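Local coordinates for Lmo0135 protein (Listeria monocytogenes EGD-e, PDB 5ISU), which probably serves as the extracellular substrate-binding protein of an ABC transporter, with peptides as its likely cargo, at residues P60-S65 / V77-L83; W85-K89 / P153-I158; S177-K181 / L193-Y199; L42-Q46 / Q487-R493. All coordinates share one frame; numbering follows the deposited sequence.

Contact 1: P60-S65 / V77-L83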
# COMPACT_ATOMS: atom_id res chain seq x y z
N PRO A 60 0.09 -8.93 18.31
CA PRO A 60 -1.29 -9.26 18.66
C PRO A 60 -2.17 -8.04 18.84
O PRO A 60 -1.76 -7.11 19.50
CB PRO A 60 -1.14 -9.97 20.01
CG PRO A 60 0.21 -10.59 19.97
CD PRO A 60 1.06 -9.70 19.11
N ALA A 61 -3.36 -8.07 18.24
CA ALA A 61 -4.34 -7.00 18.38
C ALA A 61 -5.58 -7.66 19.00
O ALA A 61 -5.56 -7.96 20.20
CB ALA A 61 -4.63 -6.36 17.03
N LEU A 62 -6.63 -7.93 18.22
CA LEU A 62 -7.78 -8.65 18.78
C LEU A 62 -7.33 -10.07 19.16
O LEU A 62 -7.86 -10.66 20.10
CB LEU A 62 -8.93 -8.74 17.78
CG LEU A 62 -9.64 -7.45 17.36
CD1 LEU A 62 -10.56 -7.71 16.17
CD2 LEU A 62 -10.40 -6.87 18.55
N ALA A 63 -6.36 -10.60 18.41
CA ALA A 63 -5.83 -11.94 18.64
C ALA A 63 -4.75 -11.92 19.71
O ALA A 63 -4.04 -10.93 19.87
CB ALA A 63 -5.27 -12.54 17.36
N LYS A 64 -4.64 -13.03 20.41
CA LYS A 64 -3.66 -13.22 21.45
C LYS A 64 -2.44 -13.92 20.81
O LYS A 64 -1.29 -13.60 21.15
CB LYS A 64 -4.29 -14.06 22.55
CG LYS A 64 -3.50 -14.20 23.83
CD LYS A 64 -4.19 -15.23 24.73
CE LYS A 64 -3.33 -15.61 25.93
NZ LYS A 64 -3.83 -16.87 26.55
N SER A 65 -2.69 -14.85 19.87
CA SER A 65 -1.61 -15.58 19.20
C SER A 65 -2.03 -16.36 17.94
O SER A 65 -3.22 -16.62 17.72
CB SER A 65 -0.99 -16.60 20.16
OG SER A 65 -1.99 -17.51 20.60
N VAL A 77 -5.64 -19.59 15.47
CA VAL A 77 -5.64 -18.25 16.06
C VAL A 77 -6.47 -18.25 17.35
O VAL A 77 -7.64 -18.66 17.34
CB VAL A 77 -6.28 -17.21 15.10
CG1 VAL A 77 -6.29 -15.82 15.73
CG2 VAL A 77 -5.54 -17.17 13.77
N LYS A 78 -5.87 -17.78 18.43
CA LYS A 78 -6.54 -17.64 19.72
C LYS A 78 -6.86 -16.15 19.90
O LYS A 78 -5.99 -15.31 19.74
CB LYS A 78 -5.63 -18.07 20.87
CG LYS A 78 -5.43 -19.57 21.09
CD LYS A 78 -6.67 -20.25 21.65
CE LYS A 78 -6.35 -21.58 22.33
NZ LYS A 78 -5.65 -22.58 21.47
N LEU A 79 -8.11 -15.83 20.26
CA LEU A 79 -8.55 -14.44 20.48
C LEU A 79 -8.46 -14.04 21.93
O LEU A 79 -8.42 -14.88 22.81
CB LEU A 79 -10.03 -14.27 20.05
CG LEU A 79 -10.43 -14.49 18.59
CD1 LEU A 79 -11.90 -14.20 18.37
CD2 LEU A 79 -9.59 -13.61 17.68
N LYS A 80 -8.46 -12.75 22.19
CA LYS A 80 -8.50 -12.25 23.56
C LYS A 80 -9.91 -12.51 24.13
O LYS A 80 -10.87 -12.67 23.36
CB LYS A 80 -8.10 -10.77 23.62
CG LYS A 80 -6.63 -10.56 23.29
CD LYS A 80 -6.16 -9.10 23.28
CE LYS A 80 -4.67 -9.08 22.95
NZ LYS A 80 -4.14 -7.74 22.65
N ASP A 81 -10.02 -12.62 25.45
CA ASP A 81 -11.28 -12.87 26.12
C ASP A 81 -12.01 -11.57 26.35
O ASP A 81 -11.37 -10.53 26.51
CB ASP A 81 -11.05 -13.53 27.50
CG ASP A 81 -10.45 -14.94 27.41
OD1 ASP A 81 -10.99 -15.79 26.67
OD2 ASP A 81 -9.47 -15.21 28.14
N GLY A 82 -13.34 -11.63 26.40
CA GLY A 82 -14.16 -10.46 26.70
C GLY A 82 -14.21 -9.33 25.69
O GLY A 82 -14.56 -8.21 26.03
N LEU A 83 -13.86 -9.61 24.44
CA LEU A 83 -13.95 -8.59 23.40
C LEU A 83 -15.41 -8.31 23.05
O LEU A 83 -16.24 -9.21 23.10
CB LEU A 83 -13.27 -9.08 22.13
CG LEU A 83 -11.78 -9.36 22.22
CD1 LEU A 83 -11.31 -9.97 20.91
CD2 LEU A 83 -11.02 -8.07 22.55

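Contact 2: W85-K89 / P153-I158. With EDO (1,2-ethanediol), chain B.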
# COMPACT_ATOMS: atom_id res chain seq x y z
N TRP A 85 -18.10 -5.70 20.36
CA TRP A 85 -18.30 -4.78 19.24
C TRP A 85 -18.85 -3.49 19.86
O TRP A 85 -19.18 -3.47 21.06
CB TRP A 85 -19.33 -5.33 18.24
CG TRP A 85 -18.89 -6.53 17.54
CD1 TRP A 85 -19.23 -7.81 17.83
CD2 TRP A 85 -18.00 -6.58 16.42
NE1 TRP A 85 -18.62 -8.67 16.95
CE2 TRP A 85 -17.85 -7.94 16.07
CE3 TRP A 85 -17.31 -5.62 15.67
CZ2 TRP A 85 -17.06 -8.37 15.00
CZ3 TRP A 85 -16.51 -6.03 14.61
CH2 TRP A 85 -16.40 -7.41 14.28
N HIS A 86 -19.01 -2.44 19.04
CA HIS A 86 -19.48 -1.13 19.54
C HIS A 86 -20.90 -1.10 20.12
O HIS A 86 -21.22 -0.24 20.93
CB HIS A 86 -19.33 -0.03 18.47
CG HIS A 86 -17.92 0.23 18.08
ND1 HIS A 86 -17.55 0.68 16.83
CD2 HIS A 86 -16.76 0.03 18.76
CE1 HIS A 86 -16.24 0.79 16.77
NE2 HIS A 86 -15.74 0.40 17.93
N ASP A 87 -21.73 -2.04 19.70
CA ASP A 87 -23.11 -2.14 20.19
C ASP A 87 -23.24 -3.09 21.39
O ASP A 87 -24.36 -3.40 21.81
CB ASP A 87 -24.05 -2.54 19.04
CG ASP A 87 -23.62 -3.82 18.34
OD1 ASP A 87 -22.73 -4.52 18.88
OD2 ASP A 87 -24.18 -4.13 17.26
N GLY A 88 -22.11 -3.57 21.93
CA GLY A 88 -22.12 -4.41 23.13
C GLY A 88 -22.14 -5.92 22.93
O GLY A 88 -21.93 -6.66 23.90
N LYS A 89 -22.41 -6.39 21.71
CA LYS A 89 -22.41 -7.82 21.41
C LYS A 89 -20.98 -8.35 21.50
O LYS A 89 -20.03 -7.62 21.21
CB LYS A 89 -22.95 -8.12 20.01
CG LYS A 89 -24.46 -7.94 19.85
CD LYS A 89 -25.32 -8.89 20.71
CE LYS A 89 -25.04 -10.39 20.48
NZ LYS A 89 -25.29 -10.92 19.11
N PRO A 153 -12.03 -8.47 11.23
CA PRO A 153 -13.32 -9.13 11.17
C PRO A 153 -14.51 -8.17 11.12
O PRO A 153 -14.39 -6.99 11.53
CB PRO A 153 -13.36 -9.95 12.46
CG PRO A 153 -12.41 -9.30 13.37
CD PRO A 153 -11.34 -8.73 12.50
N ILE A 154 -15.62 -8.66 10.57
CA ILE A 154 -16.89 -7.91 10.55
C ILE A 154 -17.89 -8.64 11.46
O ILE A 154 -17.66 -9.78 11.83
CB ILE A 154 -17.41 -7.63 9.11
CG1 ILE A 154 -17.74 -8.91 8.34
CG2 ILE A 154 -16.37 -6.82 8.35
CD1 ILE A 154 -18.34 -8.64 6.97
N PRO A 155 -18.95 -7.95 11.90
CA PRO A 155 -19.86 -8.62 12.83
C PRO A 155 -20.93 -9.50 12.17
O PRO A 155 -21.65 -9.06 11.27
CB PRO A 155 -20.48 -7.46 13.60
CG PRO A 155 -20.33 -6.27 12.73
CD PRO A 155 -19.16 -6.49 11.84
N LYS A 156 -21.03 -10.74 12.65
CA LYS A 156 -21.99 -11.71 12.15
C LYS A 156 -23.43 -11.24 12.47
O LYS A 156 -24.29 -11.21 11.58
CB LYS A 156 -21.69 -13.08 12.77
CG LYS A 156 -22.62 -14.24 12.39
CD LYS A 156 -22.11 -15.52 13.05
CE LYS A 156 -23.06 -16.71 12.88
NZ LYS A 156 -23.22 -17.14 11.46
N HIS A 157 -23.67 -10.80 13.71
CA HIS A 157 -25.02 -10.37 14.10
C HIS A 157 -25.58 -9.22 13.22
O HIS A 157 -26.79 -9.02 13.16
CB HIS A 157 -25.08 -10.01 15.59
CG HIS A 157 -24.43 -8.71 15.94
ND1 HIS A 157 -23.08 -8.58 16.14
CD2 HIS A 157 -24.97 -7.48 16.14
CE1 HIS A 157 -22.80 -7.32 16.42
NE2 HIS A 157 -23.93 -6.63 16.44
N ILE A 158 -24.69 -8.49 12.56
CA ILE A 158 -25.08 -7.38 11.68
C ILE A 158 -25.26 -7.83 10.22
O ILE A 158 -26.25 -7.47 9.59
CB ILE A 158 -24.00 -6.25 11.69
CG1 ILE A 158 -23.80 -5.67 13.10
CG2 ILE A 158 -24.35 -5.13 10.71
CD1 ILE A 158 -25.03 -5.04 13.72
C1 EDO B . -21.86 -18.28 7.90
O1 EDO B . -21.50 -17.69 6.65
C2 EDO B . -20.61 -18.74 8.63
O2 EDO B . -20.71 -18.42 10.02

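Contact 3: S177-K181 / L193-Y199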
# COMPACT_ATOMS: atom_id res chain seq x y z
N SER A 177 -14.92 -2.66 16.00
CA SER A 177 -14.18 -3.07 17.18
C SER A 177 -13.00 -2.13 17.47
O SER A 177 -12.26 -2.33 18.43
CB SER A 177 -13.65 -4.49 16.96
OG SER A 177 -12.91 -4.53 15.75
N GLY A 178 -12.84 -1.11 16.63
CA GLY A 178 -11.74 -0.15 16.78
C GLY A 178 -11.97 0.83 17.92
O GLY A 178 -13.02 0.83 18.54
N PRO A 179 -10.98 1.70 18.18
CA PRO A 179 -11.05 2.66 19.28
C PRO A 179 -12.08 3.77 19.17
O PRO A 179 -12.35 4.39 20.17
CB PRO A 179 -9.65 3.25 19.31
CG PRO A 179 -9.14 3.09 17.92
CD PRO A 179 -9.70 1.78 17.45
N TYR A 180 -12.62 4.02 17.97
CA TYR A 180 -13.61 5.08 17.74
C TYR A 180 -14.89 4.57 17.07
O TYR A 180 -14.85 3.92 16.02
CB TYR A 180 -12.97 6.25 16.95
CG TYR A 180 -12.01 6.96 17.86
CD1 TYR A 180 -12.45 7.93 18.75
CD2 TYR A 180 -10.69 6.57 17.94
CE1 TYR A 180 -11.58 8.53 19.64
CE2 TYR A 180 -9.81 7.17 18.82
CZ TYR A 180 -10.25 8.14 19.67
OH TYR A 180 -9.37 8.70 20.56
N LYS A 181 -16.03 4.85 17.72
CA LYS A 181 -17.36 4.46 17.27
C LYS A 181 -17.86 5.48 16.31
O LYS A 181 -17.54 6.67 16.42
CB LYS A 181 -18.36 4.39 18.43
CG LYS A 181 -17.95 3.50 19.58
CD LYS A 181 -19.03 3.36 20.63
CE LYS A 181 -19.26 4.66 21.40
NZ LYS A 181 -20.30 4.47 22.43
N LEU A 193 -16.64 10.69 14.88
CA LEU A 193 -16.57 9.48 15.68
C LEU A 193 -16.39 9.84 17.14
O LEU A 193 -15.97 10.96 17.47
CB LEU A 193 -15.34 8.68 15.24
CG LEU A 193 -15.06 8.37 13.76
CD1 LEU A 193 -13.66 7.75 13.65
CD2 LEU A 193 -16.08 7.43 13.15
N GLU A 194 -16.65 8.89 18.03
CA GLU A 194 -16.46 9.08 19.47
C GLU A 194 -15.79 7.85 20.06
O GLU A 194 -16.01 6.74 19.57
CB GLU A 194 -17.78 9.40 20.19
CG GLU A 194 -18.80 8.28 20.24
CD GLU A 194 -20.09 8.69 20.93
OE1 GLU A 194 -20.22 9.85 21.41
OE2 GLU A 194 -21.00 7.84 20.99
N ARG A 195 -15.03 8.04 21.13
CA ARG A 195 -14.27 6.93 21.71
C ARG A 195 -15.08 5.72 22.18
O ARG A 195 -16.20 5.85 22.69
CB ARG A 195 -13.33 7.40 22.81
CG ARG A 195 -13.99 7.85 24.11
CD ARG A 195 -12.92 8.27 25.12
NE ARG A 195 -13.46 9.14 26.15
CZ ARG A 195 -12.73 9.80 27.04
NH1 ARG A 195 -11.40 9.71 27.01
NH2 ARG A 195 -13.32 10.59 27.95
N PHE A 196 -14.50 4.55 21.98
CA PHE A 196 -15.09 3.29 22.41
C PHE A 196 -14.42 2.96 23.72
O PHE A 196 -13.24 2.64 23.74
CB PHE A 196 -14.84 2.23 21.34
CG PHE A 196 -15.29 0.86 21.72
CD1 PHE A 196 -16.53 0.66 22.31
CD2 PHE A 196 -14.53 -0.24 21.38
CE1 PHE A 196 -16.96 -0.62 22.63
CE2 PHE A 196 -14.94 -1.51 21.70
CZ PHE A 196 -16.16 -1.70 22.32
N ASN A 197 -15.15 3.08 24.82
CA ASN A 197 -14.54 2.86 26.15
C ASN A 197 -14.03 1.46 26.40
O ASN A 197 -13.05 1.30 27.11
CB ASN A 197 -15.50 3.27 27.27
CG ASN A 197 -15.73 4.76 27.31
OD1 ASN A 197 -14.91 5.53 26.83
ND2 ASN A 197 -16.84 5.18 27.89
N ASP A 198 -14.66 0.45 25.80
CA ASP A 198 -14.22 -0.94 26.01
C ASP A 198 -13.25 -1.43 24.93
O ASP A 198 -13.13 -2.63 24.72
CB ASP A 198 -15.45 -1.84 26.09
CG ASP A 198 -16.38 -1.44 27.21
OD1 ASP A 198 -15.90 -1.15 28.33
OD2 ASP A 198 -17.61 -1.43 26.98
N TYR A 199 -12.60 -0.50 24.24
CA TYR A 199 -11.59 -0.85 23.23
C TYR A 199 -10.57 -1.78 23.88
O TYR A 199 -10.07 -1.50 24.97
CB TYR A 199 -10.92 0.42 22.71
CG TYR A 199 -9.80 0.17 21.74
CD1 TYR A 199 -10.04 -0.50 20.54
CD2 TYR A 199 -8.52 0.65 21.99
CE1 TYR A 199 -9.01 -0.72 19.64
CE2 TYR A 199 -7.50 0.46 21.08
CZ TYR A 199 -7.75 -0.24 19.90
OH TYR A 199 -6.73 -0.46 18.99
O HOH W 1 -17.84 3.89 24.77

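Contact 4: L42-Q46 / Q487-R493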
# COMPACT_ATOMS: atom_id res chain seq x y z
N LEU A 42 -9.70 3.50 3.96
CA LEU A 42 -8.81 2.72 4.82
C LEU A 42 -8.41 3.52 6.06
O LEU A 42 -8.26 2.96 7.14
CB LEU A 42 -7.56 2.24 4.06
CG LEU A 42 -7.77 1.07 3.10
CD1 LEU A 42 -6.57 0.80 2.20
CD2 LEU A 42 -8.13 -0.19 3.87
N THR A 43 -8.23 4.82 5.88
CA THR A 43 -7.83 5.70 6.97
C THR A 43 -8.93 5.72 8.03
O THR A 43 -8.66 5.61 9.22
CB THR A 43 -7.56 7.13 6.44
OG1 THR A 43 -6.50 7.09 5.49
CG2 THR A 43 -7.17 8.09 7.57
N ILE A 44 -10.18 5.80 7.57
CA ILE A 44 -11.33 5.83 8.49
C ILE A 44 -11.54 4.45 9.11
O ILE A 44 -11.76 4.33 10.34
CB ILE A 44 -12.59 6.40 7.80
CG1 ILE A 44 -12.31 7.86 7.40
CG2 ILE A 44 -13.80 6.32 8.72
CD1 ILE A 44 -13.42 8.55 6.65
N GLN A 45 -11.40 3.41 8.30
CA GLN A 45 -11.54 2.03 8.80
C GLN A 45 -10.57 1.70 9.94
O GLN A 45 -10.92 1.00 10.88
CB GLN A 45 -11.33 1.07 7.65
CG GLN A 45 -11.07 -0.37 8.07
CD GLN A 45 -10.88 -1.26 6.86
OE1 GLN A 45 -11.74 -1.30 6.00
NE2 GLN A 45 -9.77 -1.98 6.81
N GLN A 46 -9.35 2.23 9.86
CA GLN A 46 -8.33 1.97 10.88
C GLN A 46 -8.80 2.45 12.25
O GLN A 46 -8.44 1.87 13.27
CB GLN A 46 -7.03 2.68 10.53
CG GLN A 46 -5.84 2.26 11.36
CD GLN A 46 -5.42 0.84 11.08
OE1 GLN A 46 -5.79 0.26 10.06
NE2 GLN A 46 -4.64 0.28 11.97
N GLN A 487 2.25 5.03 10.18
CA GLN A 487 2.39 3.88 9.29
C GLN A 487 1.85 4.19 7.92
O GLN A 487 1.06 5.12 7.77
CB GLN A 487 1.67 2.65 9.86
CG GLN A 487 0.16 2.72 9.75
CD GLN A 487 -0.54 1.45 10.16
OE1 GLN A 487 0.01 0.63 10.87
NE2 GLN A 487 -1.80 1.32 9.76
N PRO A 488 2.21 3.37 6.92
CA PRO A 488 1.74 3.62 5.57
C PRO A 488 0.22 3.73 5.48
O PRO A 488 -0.50 3.12 6.27
CB PRO A 488 2.21 2.38 4.82
CG PRO A 488 3.42 1.94 5.57
CD PRO A 488 3.07 2.17 6.99
N VAL A 489 -0.23 4.56 4.53
CA VAL A 489 -1.65 4.78 4.20
C VAL A 489 -2.55 5.50 5.22
O VAL A 489 -3.09 6.56 4.91
CB VAL A 489 -2.38 3.45 3.80
CG1 VAL A 489 -3.78 3.73 3.28
CG2 VAL A 489 -1.60 2.66 2.75
N THR A 490 -2.74 4.91 6.39
CA THR A 490 -3.69 5.40 7.38
C THR A 490 -3.21 6.44 8.36
O THR A 490 -3.94 6.77 9.29
CB THR A 490 -4.18 4.23 8.24
OG1 THR A 490 -3.12 3.80 9.11
CG2 THR A 490 -4.62 3.06 7.33
N MET A 491 -2.00 6.94 8.16
CA MET A 491 -1.34 7.93 9.04
C MET A 491 -0.87 7.27 10.30
O MET A 491 0.32 7.18 10.52
CB MET A 491 -2.19 9.16 9.36
CG MET A 491 -2.66 9.93 8.15
SD MET A 491 -3.64 11.34 8.68
CE MET A 491 -4.27 11.91 7.11
N PHE A 492 -1.79 6.80 11.14
CA PHE A 492 -1.42 6.13 12.37
C PHE A 492 -2.06 4.77 12.47
O PHE A 492 -3.10 4.50 11.83
CB PHE A 492 -1.81 6.94 13.59
CG PHE A 492 -0.97 8.17 13.82
CD1 PHE A 492 0.30 8.06 14.35
CD2 PHE A 492 -1.47 9.43 13.57
CE1 PHE A 492 1.08 9.17 14.59
CE2 PHE A 492 -0.71 10.55 13.83
CZ PHE A 492 0.58 10.42 14.33
N ARG A 493 -1.45 3.93 13.30
CA ARG A 493 -1.89 2.57 13.54
C ARG A 493 -3.04 2.60 14.50
O ARG A 493 -4.06 1.92 14.27
CB ARG A 493 -0.74 1.76 14.15
CG ARG A 493 -1.01 0.27 14.41
CD ARG A 493 0.17 -0.38 15.15
NE ARG A 493 0.46 0.37 16.38
CZ ARG A 493 -0.18 0.25 17.53
NH1 ARG A 493 -1.16 -0.62 17.69
NH2 ARG A 493 0.15 1.03 18.54
O HOH W 2 -6.68 6.70 10.87
O HOH W 3 -3.47 -1.33 8.51
O HOH W 4 -6.67 1.59 15.57

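Contact 1: P60-S65 / V77-L83
Backbone bonds from Lys-64 and Ser-65 converge on one carbonyl. Lys-64 N reaches Lys-78 O at 2.7 Å, while Ser-65 N makes a longer, weak bond to the same oxygen. Lys-78 N answers with a bond to Ser-65 O at 3.0 Å. Further along, Lys-80 N donates to Leu-62 O at 3.0 Å. Two residues facing one define a classic beta bulge. It shifts the register by one between the Ala-63/Leu-79 pair and the Ser-65/Lys-78 pair of this antiparallel hairpin. The chain also turns a corner at Lys-64. Strand 63-68 is an outermost strand of a five-stranded antiparallel sheet, and strand 74-79 passes the pairing on to strand 132-136.

The polar side-chain contact belongs to Lys-80. Its chain is extended beyond CG and runs back along the 60-65 segment. NZ then bonds to Ala-61 O at 2.8 Å, in the carbonyl plane. CG and CD pass close to Leu-62 O and Ala-61 O on the way, so the aliphatic part lies against the backbone.

The apolar contacts are small. Ala-63 CB meets Val-77 CG1 at 3.8 Å, a branch placed anti to the backbone N (chi1 179°). Leu-62 CD2 touches Leu-83 CD1 at 4.0 Å, the two side chains crossing at a slant. Leu-83 CD1 also lies 3.6 Å from Leu-62 O. Phe-53 adds cover to Ala-63, and Phe-200 to Leu-83.

Contact 2: W85-K89 / P153-I158
The indole of Trp-85 carries Pro-155 over one face. Pro-155 CB sits 3.8 Å from the centroid of the six-membered ring, close to the ring normal, in a CH-pi contact. The carbonyl of Pro-153 lies at the indole edge, with its O 3.4 Å from Trp-85 CH2. The imidazole of His-157 is covered on both faces. Lys-89 CG stands over one face, 3.7 Å from the ring centroid, as a second CH-pi contact. Ile-158 CG1 lies over the opposite face, offset toward the rim. At the ring edge, His-157 NE2 donates to Asp-87 OD2 at 2.6 Å. The bond is nearly straight, at 170°. It lies in the ring plane and uses the syn lone pair of the carboxylate oxygen. Trp-85 and His-157 themselves meet obliquely, neither stacked nor edge-to-face.

A type I beta turn from Trp-85 to Gly-88 carries Trp-85 and Asp-87 toward the start of helix 156-159, where Pro-155 takes the N-cap position. The contact thus joins the loop before helix 93-104 to that short helix.

The torsions explain the His-Asp approach. Both CG atoms stand between their backbone N and carbonyl carbon, with chi1 74° in His-157 and 55° in Asp-87. The Lys-89 chain is bent at three successive bonds. It folds over the imidazole and brings NZ to 3.6 Å from His-157 CB. Trp-85 NE1 is bonded to Asp-95 of helix 93-104, which ties down the polar side of the indole. Lys-156 bonds through NZ to O2 of a bound 1,2-ethanediol at 3.2 Å and also pairs with Glu-160.

Contact 3: S177-K181 / L193-Y199
Tyr-199 has its CG anti to the backbone N (chi1 176°), and this lays its ring beside Pro-179. Both side chains extend in the same direction, with the proline against the face of the phenol. Pro-179 CB sits over the ring centre, 3.7 Å from the centroid, as a CH-pi contact. Pro-179 CD is 3.4 Å from Tyr-199 CE1. Tyr-199 OH bonds to Asp-494. Phe-196 has a similar first torsion (chi1 175°), which brings CD2 to 3.4 Å from Gly-178 O. Lys-181 crosses Phe-196 at about a right angle, its CG 3.8 Å from Phe-196 CB.

The backbones form an antiparallel hairpin. Lys-181 and Glu-194 make a hydrogen-bonded pair, with Lys-181 N to Glu-194 O at 2.6 Å and Glu-194 N to Lys-181 O at 2.9 Å. Phe-196 N then bonds to Pro-179 O at 2.8 Å. Beyond it the chain enters a type I turn from Phe-196 to Tyr-199. Lys-181 NZ and Glu-194 OE2 form a long salt bridge. One water joins Arg-195 O to Asn-197 N and has a weak bond to Lys-181 NZ. Tyr-180 CB packs on Leu-193 CD1 at 3.7 Å.

Strand 190-195 lies between strand 180-186 and strand 208-213 in a four-stranded mixed sheet. Leu-193 also packs on Ala-47 and Val-48 of helix 39-48.

Contact 4: L42-Q46 / Q487-R493
Gln-46 lays its CB and CG across Thr-490, the two side chains meeting at about a right angle. Gln-46 CB is 4.0 Å from Thr-490 CB. The Gln-46 CG is anti to the backbone N (chi1 -168°), and the chain then bends at chi2 (68°). The bend points the amide at the backbone of Arg-493. Gln-46 NE2 donates to Arg-493 O at 2.9 Å and 171°. The acceptor lies in the amide plane, and the donor sits on a carbonyl lone pair. Water also bonds this oxygen and links it to Gln-46 O.

The contact sets one side of helix 39-48 against a small two-stranded antiparallel unit, strands 486-487 and 491-492, near the C-terminus. It joins parts of the chain more than 440 residues apart.

Within the turn, Gln-487 NE2 donates to Thr-490 OG1 at 2.9 Å, and Thr-490 OG1 donates to Phe-492 O at 2.8 Å. This relay fixes the Thr-490 hydroxyl. It leaves the methyl CG2 to meet Leu-42 O at 3.6 Å. The Gln-46 and Gln-487 amides face each other, their planes well inclined. A water bonds Gln-46 OE1 and, weakly, Gln-487 NE2. Another water bridges Thr-43 O and Thr-490 O. Leu-42 CB touches Val-489 CG1 at 4.1 Å. Thr-43 OG1 bonds to Arg-39 O, one turn earlier. Arg-493 NE bonds to Thr-485 OG1, and its guanidinium makes a cation-pi contact with Trp-54.

How the contacts relate
Contacts 1, 2 and 3 follow one another along the chain, and all three lie inside the loop closed by contact 4. Contacts 2 and 3 have centres about 13 Å apart. His-86 joins them, with NE2 2.8 Å from Gly-178 O in a probable hydrogen bond and its ring edge-to-face with Phe-196. Leu-62 of contact 1 packs on Pro-153 of contact 2 and on Ser-177 of contact 3. Contact 4 lies about 15 Å from contact 3 between centres and touches none of the others directly. Helix 39-48 nevertheless carries contact 4 and packs on Leu-193 of contact 3. The hairpins of contacts 1 and 3 belong to separate sheets, linked here to one another and to the C-terminal region.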